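Local coordinates for hypothetical protein PH1109 (Pyrococcus horikoshii, PDB 2D59) that is of unknown function but carries a CoA-binding domain with a Rossmann-like parallel sheet flanked by helices, at residues A[92-95]-A[96-100]; A[118-122]-A[123-127]; A[60-64]-A[65-69]; A[13-16]-A[17-21]. One frame throughout, in Å; residues are numbered along the deposited sequence.

Contact 1: residues A[92-95]-A[96-100]; sequences EYVE and QAIKK
Tyr-93 and Gln-96, one turn apart on helix 87-100, run alongside each other in the same direction. The amide oxygen OE1 of Gln-96 comes to 3.5 Å from CD2 of Tyr-93, with ring and amide planes turned 68° apart. That oxygen takes its hydrogen bond from elsewhere, the backbone N of Val-71, with a weak one from Ser-70 OG. NE2 of Gln-96 has a weak bond to a water 3.4 Å away, which also touches Tyr-93 OH weakly, a loose link between the two polar ends at best. Gln-96 is extended past CG (chi2 175°), which carries its amide along the ring. The helix backbone itself is regular: the N-H of Gln-96 goes to Glu-92 O (3.2 Å), Ala-97 N to Tyr-93 O (2.8 Å), and Lys-99 N to Glu-95 O (3.0 Å). Glu-95 is also extended, and its OE1 forms a salt bridge with Lys-119. Of the apolar side chains, Val-94 CG1 lies 4.2 Å from Ile-98 CG1, the two pointing the same way. Within the beta-alpha-beta unit 80-83, 87-100, 104-107, Tyr-93 and Ala-97 pack on strand 80-83, whereas Val-94 rests against helix 114-122 and Ile-98 on the loop that follows it.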
loop_
_atom_site.group_PDB
_atom_site.type_symbol
_atom_site.label_atom_id
_atom_site.label_comp_id
_atom_site.label_asym_id
_atom_site.label_seq_id
_atom_site.Cartn_x
_atom_site.Cartn_y
_atom_site.Cartn_z
ATOM N N GLU A 92 10.932 3.976 -7.568
ATOM C CA GLU A 92 10.203 5.009 -8.292
ATOM C C GLU A 92 8.939 5.421 -7.538
ATOM O O GLU A 92 8.649 6.608 -7.403
ATOM C CB GLU A 92 9.842 4.514 -9.698
ATOM C CG GLU A 92 8.849 3.366 -9.724
ATOM C CD GLU A 92 8.685 2.760 -11.103
ATOM O OE1 GLU A 92 8.371 3.508 -12.055
ATOM O OE2 GLU A 92 8.868 1.531 -11.233
ATOM N N TYR A 93 8.197 4.441 -7.034
ATOM C CA TYR A 93 6.969 4.724 -6.306
ATOM C C TYR A 93 7.204 5.308 -4.919
ATOM O O TYR A 93 6.356 6.029 -4.395
ATOM C CB TYR A 93 6.106 3.463 -6.225
ATOM C CG TYR A 93 5.545 3.072 -7.571
ATOM C CD1 TYR A 93 6.003 1.937 -8.237
ATOM C CD2 TYR A 93 4.591 3.868 -8.203
ATOM C CE1 TYR A 93 5.522 1.606 -9.504
ATOM C CE2 TYR A 93 4.108 3.548 -9.464
ATOM C CZ TYR A 93 4.577 2.417 -10.110
ATOM O OH TYR A 93 4.106 2.101 -11.363
ATOM N N VAL A 94 8.349 4.997 -4.318
ATOM C CA VAL A 94 8.668 5.543 -3.006
ATOM C C VAL A 94 8.937 7.034 -3.181
ATOM O O VAL A 94 8.493 7.853 -2.381
ATOM C CB VAL A 94 9.917 4.872 -2.394
ATOM C CG1 VAL A 94 10.377 5.645 -1.165
ATOM C CG2 VAL A 94 9.594 3.440 -2.012
ATOM N N GLU A 95 9.670 7.374 -4.237
ATOM C CA GLU A 95 9.985 8.763 -4.532
ATOM C C GLU A 95 8.683 9.528 -4.748
ATOM O O GLU A 95 8.551 10.682 -4.337
ATOM C CB GLU A 95 10.872 8.844 -5.778
ATOM C CG GLU A 95 12.252 8.231 -5.571
ATOM C CD GLU A 95 13.088 8.200 -6.836
ATOM O OE1 GLU A 95 14.274 7.816 -6.751
ATOM O OE2 GLU A 95 12.566 8.554 -7.912
ATOM N N GLN A 96 7.719 8.870 -5.389
ATOM C CA GLN A 96 6.414 9.469 -5.638
ATOM C C GLN A 96 5.686 9.660 -4.314
ATOM O O GLN A 96 5.123 10.721 -4.050
ATOM C CB GLN A 96 5.580 8.568 -6.550
ATOM C CG GLN A 96 5.932 8.653 -8.023
ATOM C CD GLN A 96 5.154 7.657 -8.853
ATOM O OE1 GLN A 96 4.003 7.339 -8.544
ATOM N NE2 GLN A 96 5.770 7.163 -9.921
ATOM N N ALA A 97 5.695 8.620 -3.485
ATOM C CA ALA A 97 5.043 8.674 -2.181
ATOM C C ALA A 97 5.624 9.826 -1.366
ATOM O O ALA A 97 4.905 10.511 -0.645
ATOM C CB ALA A 97 5.245 7.353 -1.440
ATOM N N ILE A 98 6.933 10.028 -1.490
ATOM C CA ILE A 98 7.617 11.096 -0.773
ATOM C C ILE A 98 7.080 12.436 -1.233
ATOM O O ILE A 98 6.741 13.289 -0.418
ATOM C CB ILE A 98 9.138 11.082 -1.033
ATOM C CG1 ILE A 98 9.723 9.751 -0.574
ATOM C CG2 ILE A 98 9.814 12.210 -0.270
ATOM C CD1 ILE A 98 9.442 9.451 0.876
ATOM N N LYS A 99 7.028 12.625 -2.546
ATOM C CA LYS A 99 6.536 13.873 -3.120
ATOM C C LYS A 99 5.068 14.097 -2.781
ATOM O O LYS A 99 4.642 15.225 -2.548
ATOM C CB LYS A 99 6.710 13.868 -4.643
ATOM C CG LYS A 99 8.153 13.963 -5.124
ATOM C CD LYS A 99 8.866 15.162 -4.509
ATOM C CE LYS A 99 10.065 15.592 -5.338
ATOM N NZ LYS A 99 9.638 16.170 -6.643
ATOM N N LYS A 100 4.300 13.012 -2.754
ATOM C CA LYS A 100 2.873 13.074 -2.450
ATOM C C LYS A 100 2.629 13.405 -0.982
ATOM O O LYS A 100 1.538 13.832 -0.607
ATOM C CB LYS A 100 2.213 11.735 -2.801
ATOM C CG LYS A 100 0.709 11.684 -2.582
ATOM C CD LYS A 100 -0.026 12.656 -3.492
ATOM C CE LYS A 100 -1.531 12.567 -3.285
ATOM N NZ LYS A 100 -2.275 13.513 -4.158
HETATM O O HOH W 1 4.520 5.181 -12.437
#

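Contact 2: residues A[118-122]-A[123-127]; sequences KKADE and AGLII
A Schellman motif ends helix 114-122, where Ala-120 O and Asp-121 O receive the N-H groups of the residues that leave the helix. Leu-125 N reaches back to Ala-120 O at 3.0 Å, while Gly-124 N bonds to Asp-121 O at 2.9 Å, approaching from above the carbonyl plane, 64° out of it. Gly-124 makes the reversal with a positive phi of 91°, a conformation that glycine, with no side chain, adopts easily. Ala-123 N is held more loosely, sharing itself between weak bonds to Lys-119 O and Ala-120 O. The turn delivers the chain from helix to edge strand 126-129, the last step of the beta-alpha-beta unit that starts with strand 104-107. An apolar contact accompanies the capping bonds, as is usual in this motif: CB of Ala-120 meets CB of Leu-125 at 4.1 Å, and both side chains also pack on Val-105. Further along, Ile-127 sends CD1 to within 3.5 Å of Asp-121 CB. The carboxylate of Asp-121, its CG anti to the backbone N (chi1 176°), is joined to the residue just before the strand by a water that donates to Asp-121 OD1 (2.7 Å) and to Leu-125 O (2.6 Å).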
loop_
_atom_site.group_PDB
_atom_site.type_symbol
_atom_site.label_atom_id
_atom_site.label_comp_id
_atom_site.label_asym_id
_atom_site.label_seq_id
_atom_site.Cartn_x
_atom_site.Cartn_y
_atom_site.Cartn_z
ATOM N N LYS A 118 15.001 2.736 2.641
ATOM C CA LYS A 118 15.895 3.673 3.310
ATOM C C LYS A 118 15.536 5.113 2.961
ATOM O O LYS A 118 15.458 5.970 3.838
ATOM C CB LYS A 118 17.346 3.394 2.920
ATOM C CG LYS A 118 18.357 4.303 3.599
ATOM C CD LYS A 118 19.777 3.924 3.211
ATOM C CE LYS A 118 20.795 4.825 3.888
ATOM N NZ LYS A 118 22.195 4.435 3.556
ATOM N N LYS A 119 15.311 5.373 1.677
ATOM C CA LYS A 119 14.956 6.716 1.240
ATOM C C LYS A 119 13.645 7.136 1.895
ATOM O O LYS A 119 13.510 8.263 2.375
ATOM C CB LYS A 119 14.824 6.762 -0.285
ATOM C CG LYS A 119 14.519 8.146 -0.843
ATOM C CD LYS A 119 14.587 8.162 -2.362
ATOM C CE LYS A 119 15.995 7.872 -2.857
ATOM N NZ LYS A 119 16.074 7.883 -4.344
ATOM N N ALA A 120 12.684 6.220 1.925
ATOM C CA ALA A 120 11.392 6.504 2.534
ATOM C C ALA A 120 11.569 6.842 4.010
ATOM O O ALA A 120 10.974 7.791 4.517
ATOM C CB ALA A 120 10.469 5.303 2.380
ATOM N N ASP A 121 12.395 6.056 4.697
ATOM C CA ASP A 121 12.644 6.268 6.118
ATOM C C ASP A 121 13.323 7.607 6.376
ATOM O O ASP A 121 12.950 8.328 7.298
ATOM C CB ASP A 121 13.505 5.134 6.683
ATOM C CG ASP A 121 13.871 5.349 8.144
ATOM O OD1 ASP A 121 12.963 5.627 8.959
ATOM O OD2 ASP A 121 15.069 5.236 8.479
ATOM N N GLU A 122 14.321 7.936 5.562
ATOM C CA GLU A 122 15.033 9.197 5.723
ATOM C C GLU A 122 14.106 10.381 5.462
ATOM O O GLU A 122 14.384 11.504 5.884
ATOM C CB GLU A 122 16.229 9.257 4.769
ATOM C CG GLU A 122 17.273 8.181 5.025
ATOM C CD GLU A 122 18.498 8.333 4.144
ATOM O OE1 GLU A 122 18.345 8.361 2.904
ATOM O OE2 GLU A 122 19.615 8.421 4.694
ATOM N N ALA A 123 13.001 10.123 4.769
ATOM C CA ALA A 123 12.035 11.170 4.457
ATOM C C ALA A 123 10.957 11.287 5.531
ATOM O O ALA A 123 10.050 12.116 5.422
ATOM C CB ALA A 123 11.396 10.904 3.100
ATOM N N GLY A 124 11.052 10.454 6.563
ATOM C CA GLY A 124 10.081 10.498 7.644
ATOM C C GLY A 124 8.883 9.583 7.467
ATOM O O GLY A 124 7.938 9.636 8.252
ATOM N N LEU A 125 8.919 8.742 6.440
ATOM C CA LEU A 125 7.826 7.813 6.172
ATOM C C LEU A 125 7.897 6.589 7.068
ATOM O O LEU A 125 8.969 6.023 7.278
ATOM C CB LEU A 125 7.864 7.356 4.711
ATOM C CG LEU A 125 7.423 8.353 3.640
ATOM C CD1 LEU A 125 5.918 8.499 3.692
ATOM C CD2 LEU A 125 8.115 9.692 3.848
ATOM N N ILE A 126 6.747 6.187 7.600
ATOM C CA ILE A 126 6.672 5.007 8.446
ATOM C C ILE A 126 6.756 3.818 7.496
ATOM O O ILE A 126 6.165 3.848 6.421
ATOM C CB ILE A 126 5.339 4.949 9.192
ATOM C CG1 ILE A 126 5.197 6.179 10.090
ATOM C CG2 ILE A 126 5.260 3.679 10.017
ATOM C CD1 ILE A 126 3.843 6.288 10.753
ATOM N N ILE A 127 7.482 2.779 7.893
ATOM C CA ILE A 127 7.647 1.611 7.038
ATOM C C ILE A 127 7.023 0.328 7.576
ATOM O O ILE A 127 7.307 -0.103 8.696
ATOM C CB ILE A 127 9.146 1.352 6.772
ATOM C CG1 ILE A 127 9.775 2.605 6.159
ATOM C CG2 ILE A 127 9.329 0.159 5.828
ATOM C CD1 ILE A 127 11.275 2.550 6.062
HETATM O O HOH W 2 10.395 4.995 9.141
#

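Contact 3: residues A[60-64]-A[65-69]; sequences EEVLG and RKCYP
Val-62 and Arg-65 form the hydrogen-bonded pair of a tight beta hairpin. Val-62 N donates to Arg-65 O over 2.9 Å, in the carbonyl plane, and Arg-65 N returns a bond of 2.8 Å to Val-62 O, coming in from above that carbonyl's plane. Leu-63 and Gly-64, both at positive phi, are the corners of the type I' turn between them. One step back from the turn, Glu-61 and Lys-66 are the non-hydrogen-bonded pair, and there Glu-61 CA makes a CA-H...O contact with Arg-65 O at 3.3 Å. Beyond it Cys-67 N gives Glu-60 O a bond 2.9 Å long, straight at the hydrogen (172°) but reaching the oxygen from above its carbonyl plane. Cys-67 SG, anti to its own N (chi1 -168°), approaches Val-62 CG2 at 4.1 Å; Val-62 also touches Met-42 of helix 37-47, and Cys-67 touches Pro-54 of strand 51-55. Arg-65 folds at chi2 and chi3, and its NE finds Val-52 O. Three backbone bonds therefore do the pairing of this hairpin, while its buried side chains and the arginine tie it to the main body of the fold.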
loop_
_atom_site.group_PDB
_atom_site.type_symbol
_atom_site.label_atom_id
_atom_site.label_comp_id
_atom_site.label_asym_id
_atom_site.label_seq_id
_atom_site.Cartn_x
_atom_site.Cartn_y
_atom_site.Cartn_z
ATOM N N GLU A 60 -6.776 1.805 -16.620
ATOM C CA GLU A 60 -7.458 3.078 -16.444
ATOM C C GLU A 60 -8.537 2.963 -15.368
ATOM O O GLU A 60 -8.990 3.967 -14.819
ATOM C CB GLU A 60 -8.081 3.519 -17.773
ATOM C CG GLU A 60 -8.508 4.973 -17.808
ATOM C CD GLU A 60 -8.950 5.419 -19.190
ATOM O OE1 GLU A 60 -9.222 6.626 -19.361
ATOM O OE2 GLU A 60 -9.026 4.567 -20.102
ATOM N N GLU A 61 -8.936 1.731 -15.071
ATOM C CA GLU A 61 -9.956 1.480 -14.059
ATOM C C GLU A 61 -9.819 0.084 -13.462
ATOM O O GLU A 61 -9.651 -0.898 -14.182
ATOM C CB GLU A 61 -11.346 1.643 -14.676
ATOM C CG GLU A 61 -12.497 1.430 -13.708
ATOM C CD GLU A 61 -13.848 1.677 -14.356
ATOM O OE1 GLU A 61 -14.877 1.529 -13.667
ATOM O OE2 GLU A 61 -13.878 2.024 -15.557
ATOM N N VAL A 62 -9.885 -0.001 -12.136
ATOM C CA VAL A 62 -9.785 -1.281 -11.452
ATOM C C VAL A 62 -10.839 -1.324 -10.351
ATOM O O VAL A 62 -10.932 -0.406 -9.539
ATOM C CB VAL A 62 -8.380 -1.480 -10.833
ATOM C CG1 VAL A 62 -8.328 -2.784 -10.056
ATOM C CG2 VAL A 62 -7.324 -1.490 -11.938
ATOM N N LEU A 63 -11.643 -2.382 -10.353
ATOM C CA LEU A 63 -12.694 -2.567 -9.361
ATOM C C LEU A 63 -13.589 -1.338 -9.189
ATOM O O LEU A 63 -13.926 -0.953 -8.070
ATOM C CB LEU A 63 -12.066 -2.971 -8.019
ATOM C CG LEU A 63 -11.398 -4.353 -8.068
ATOM C CD1 LEU A 63 -10.542 -4.593 -6.826
ATOM C CD2 LEU A 63 -12.480 -5.412 -8.196
ATOM N N GLY A 64 -13.971 -0.728 -10.309
ATOM C CA GLY A 64 -14.837 0.439 -10.271
ATOM C C GLY A 64 -14.170 1.723 -9.814
ATOM O O GLY A 64 -14.843 2.729 -9.596
ATOM N N ARG A 65 -12.849 1.696 -9.679
ATOM C CA ARG A 65 -12.103 2.869 -9.236
ATOM C C ARG A 65 -11.191 3.384 -10.348
ATOM O O ARG A 65 -10.564 2.596 -11.057
ATOM C CB ARG A 65 -11.257 2.510 -8.013
ATOM C CG ARG A 65 -12.063 1.998 -6.824
ATOM C CD ARG A 65 -12.854 3.115 -6.160
ATOM N NE ARG A 65 -11.974 4.122 -5.570
ATOM C CZ ARG A 65 -12.385 5.300 -5.112
ATOM N NH1 ARG A 65 -13.669 5.631 -5.171
ATOM N NH2 ARG A 65 -11.505 6.153 -4.599
ATOM N N LYS A 66 -11.119 4.704 -10.500
ATOM C CA LYS A 66 -10.253 5.276 -11.524
ATOM C C LYS A 66 -8.813 4.926 -11.168
ATOM O O LYS A 66 -8.376 5.149 -10.039
ATOM C CB LYS A 66 -10.408 6.796 -11.592
ATOM C CG LYS A 66 -9.511 7.439 -12.641
ATOM C CD LYS A 66 -9.732 8.935 -12.732
ATOM C CE LYS A 66 -8.831 9.551 -13.791
ATOM N NZ LYS A 66 -9.062 11.015 -13.919
ATOM N N CYS A 67 -8.079 4.383 -12.133
ATOM C CA CYS A 67 -6.694 3.988 -11.905
ATOM C C CYS A 67 -5.715 4.991 -12.510
ATOM O O CYS A 67 -5.811 5.327 -13.690
ATOM C CB CYS A 67 -6.460 2.599 -12.495
ATOM S SG CYS A 67 -4.902 1.834 -12.015
ATOM N N TYR A 68 -4.773 5.464 -11.697
ATOM C CA TYR A 68 -3.787 6.445 -12.145
ATOM C C TYR A 68 -2.435 5.822 -12.500
ATOM O O TYR A 68 -2.040 4.801 -11.937
ATOM C CB TYR A 68 -3.596 7.518 -11.065
ATOM C CG TYR A 68 -4.879 8.212 -10.662
ATOM C CD1 TYR A 68 -5.805 7.585 -9.826
ATOM C CD2 TYR A 68 -5.182 9.485 -11.142
ATOM C CE1 TYR A 68 -7.004 8.210 -9.479
ATOM C CE2 TYR A 68 -6.375 10.118 -10.804
ATOM C CZ TYR A 68 -7.279 9.478 -9.974
ATOM O OH TYR A 68 -8.457 10.110 -9.642
ATOM N N PRO A 69 -1.711 6.429 -13.454
ATOM C CA PRO A 69 -0.403 5.907 -13.863
ATOM C C PRO A 69 0.696 6.194 -12.841
ATOM O O PRO A 69 1.748 5.557 -12.854
ATOM C CB PRO A 69 -0.159 6.608 -15.197
ATOM C CG PRO A 69 -0.801 7.935 -14.982
ATOM C CD PRO A 69 -2.105 7.572 -14.299
#

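Contact 4: residues A[13-16]-A[17-21]; sequences EDIR and EILTR
Arg-16 and Arg-21 each turn a guanidinium group towards a glutamate of helix 12-21, but they do so differently. The carboxylate carbon of Glu-13 lies at the edge of the Arg-16 group, in its plane, and NH2 of Arg-16 makes a salt bridge of 2.5 Å with Glu-13 OE1. Arg-16 NE is also taken, by the carbonyl of Leu-140 in helix 133-141, so at least two partners help fix the rotation of the group. Arg-21 instead forms a salt bridge of 2.6 Å from its NH1 to Glu-17 OE2; the other oxygen, OE1, is modelled over one face of the guanidinium, but its position is doubtful. Glu-17 gets there by a bend at chi2 (67°).

Between the two halves of the helix the backbone bonds run in regular order: Glu-17 N to Glu-13 O, Ile-18 N to Asp-14 O at 2.9 Å and Leu-19 N to Ile-15 O at 2.9 Å. At Arg-16 O the pattern changes. Thr-20 N reaches it only weakly, while Thr-20 OG1, set beside its own backbone N (chi1 -60°), donates to it over 2.7 Å.

On the buried side Ile-15 CG2 sits 4.0 Å from Leu-19 CD1, the two side chains alongside and pointing the same way; both touch Trp-106 of strand 104-107, and Ile-18 touches Val-104. The chemistry is thus divided: Glu-17 and Arg-21 pair on the exposed side, Arg-16 links to helix 133-141, the apolar branches meet both that helix and strand 104-107, and the threonine hydroxyl reinforces a carbonyl whose backbone bond is weak.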
loop_
_atom_site.group_PDB
_atom_site.type_symbol
_atom_site.label_atom_id
_atom_site.label_comp_id
_atom_site.label_asym_id
_atom_site.label_seq_id
_atom_site.Cartn_x
_atom_site.Cartn_y
_atom_site.Cartn_z
ATOM N N GLU A 13 0.094 -3.550 17.782
ATOM C CA GLU A 13 -0.610 -2.333 18.168
ATOM C C GLU A 13 -0.348 -1.224 17.151
ATOM O O GLU A 13 -1.256 -0.475 16.784
ATOM C CB GLU A 13 -0.143 -1.874 19.554
ATOM C CG GLU A 13 -1.233 -1.228 20.386
ATOM C CD GLU A 13 -2.206 -2.247 20.952
ATOM O OE1 GLU A 13 -2.704 -3.090 20.177
ATOM O OE2 GLU A 13 -2.478 -2.205 22.171
ATOM N N ASP A 14 0.902 -1.119 16.708
ATOM C CA ASP A 14 1.283 -0.106 15.727
ATOM C C ASP A 14 0.549 -0.326 14.415
ATOM O O ASP A 14 0.008 0.611 13.828
ATOM C CB ASP A 14 2.787 -0.148 15.445
ATOM C CG ASP A 14 3.627 0.206 16.659
ATOM O OD1 ASP A 14 3.262 1.152 17.387
ATOM O OD2 ASP A 14 4.666 -0.452 16.870
ATOM N N ILE A 15 0.537 -1.574 13.954
ATOM C CA ILE A 15 -0.121 -1.903 12.692
ATOM C C ILE A 15 -1.608 -1.630 12.788
ATOM O O ILE A 15 -2.211 -1.068 11.870
ATOM C CB ILE A 15 0.121 -3.385 12.292
ATOM C CG1 ILE A 15 1.585 -3.564 11.892
ATOM C CG2 ILE A 15 -0.737 -3.774 11.099
ATOM C CD1 ILE A 15 2.564 -3.062 12.895
ATOM N N ARG A 16 -2.202 -2.030 13.904
ATOM C CA ARG A 16 -3.626 -1.823 14.118
ATOM C C ARG A 16 -3.950 -0.329 14.067
ATOM O O ARG A 16 -4.990 0.075 13.542
ATOM C CB ARG A 16 -4.038 -2.408 15.472
ATOM C CG ARG A 16 -5.523 -2.351 15.742
ATOM C CD ARG A 16 -5.881 -2.999 17.074
ATOM N NE ARG A 16 -5.777 -4.458 17.052
ATOM C CZ ARG A 16 -4.914 -5.162 17.781
ATOM N NH1 ARG A 16 -4.896 -6.487 17.699
ATOM N NH2 ARG A 16 -4.061 -4.544 18.591
ATOM N N GLU A 17 -3.052 0.485 14.615
ATOM C CA GLU A 17 -3.225 1.939 14.626
ATOM C C GLU A 17 -3.136 2.494 13.203
ATOM O O GLU A 17 -3.922 3.354 12.808
ATOM C CB GLU A 17 -2.150 2.588 15.507
ATOM C CG GLU A 17 -2.092 4.105 15.414
ATOM C CD GLU A 17 -3.320 4.787 15.988
ATOM O OE1 GLU A 17 -3.389 6.032 15.919
ATOM O OE2 GLU A 17 -4.213 4.085 16.511
ATOM N N ILE A 18 -2.172 1.994 12.437
ATOM C CA ILE A 18 -1.990 2.428 11.057
ATOM C C ILE A 18 -3.236 2.128 10.235
ATOM O O ILE A 18 -3.677 2.951 9.430
ATOM C CB ILE A 18 -0.785 1.714 10.407
ATOM C CG1 ILE A 18 0.511 2.237 11.025
ATOM C CG2 ILE A 18 -0.763 1.955 8.915
ATOM C CD1 ILE A 18 0.718 3.729 10.828
ATOM N N LEU A 19 -3.791 0.937 10.430
ATOM C CA LEU A 19 -4.983 0.509 9.704
ATOM C C LEU A 19 -6.221 1.270 10.161
ATOM O O LEU A 19 -7.219 1.351 9.448
ATOM C CB LEU A 19 -5.209 -0.995 9.914
ATOM C CG LEU A 19 -4.202 -1.958 9.287
ATOM C CD1 LEU A 19 -4.472 -3.376 9.777
ATOM C CD2 LEU A 19 -4.311 -1.896 7.771
ATOM N N THR A 20 -6.153 1.834 11.359
ATOM C CA THR A 20 -7.286 2.558 11.903
ATOM C C THR A 20 -7.273 4.042 11.556
ATOM O O THR A 20 -8.300 4.606 11.178
ATOM C CB THR A 20 -7.340 2.400 13.435
ATOM O OG1 THR A 20 -7.468 1.011 13.764
ATOM C CG2 THR A 20 -8.522 3.159 14.012
ATOM N N ARG A 21 -6.108 4.667 11.665
ATOM C CA ARG A 21 -5.994 6.095 11.392
ATOM C C ARG A 21 -5.884 6.504 9.928
ATOM O O ARG A 21 -6.354 7.575 9.550
ATOM C CB ARG A 21 -4.816 6.669 12.176
ATOM C CG ARG A 21 -4.966 6.519 13.682
ATOM C CD ARG A 21 -6.235 7.199 14.190
ATOM N NE ARG A 21 -6.392 7.088 15.639
ATOM C CZ ARG A 21 -6.547 5.941 16.295
ATOM N NH1 ARG A 21 -6.567 4.792 15.634
ATOM N NH2 ARG A 21 -6.685 5.943 17.614
#

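In the fold
Along the chain the order is contact 4, contact 3, contact 1, contact 2. Contacts 1 and 2 belong to successive beta-alpha-beta units that share strand 104-107; their centres are 10 Å apart, and they touch through a salt bridge and the packing of Ile-98, so the two helices lie as neighbours against the sheet. Contact 4, on helix 12-21, meets contact 2 where Ile-18 packs on Ile-126, although their centres are 18 Å apart. Contact 3 is the hairpin following strand 51-55, at the opposite edge of the parallel sheet from strand 126-129; its centre is about 27 Å from that of contact 2, across the chain's centre. Together they sample both margins of this Rossmann-like sheet and the helices packed against it.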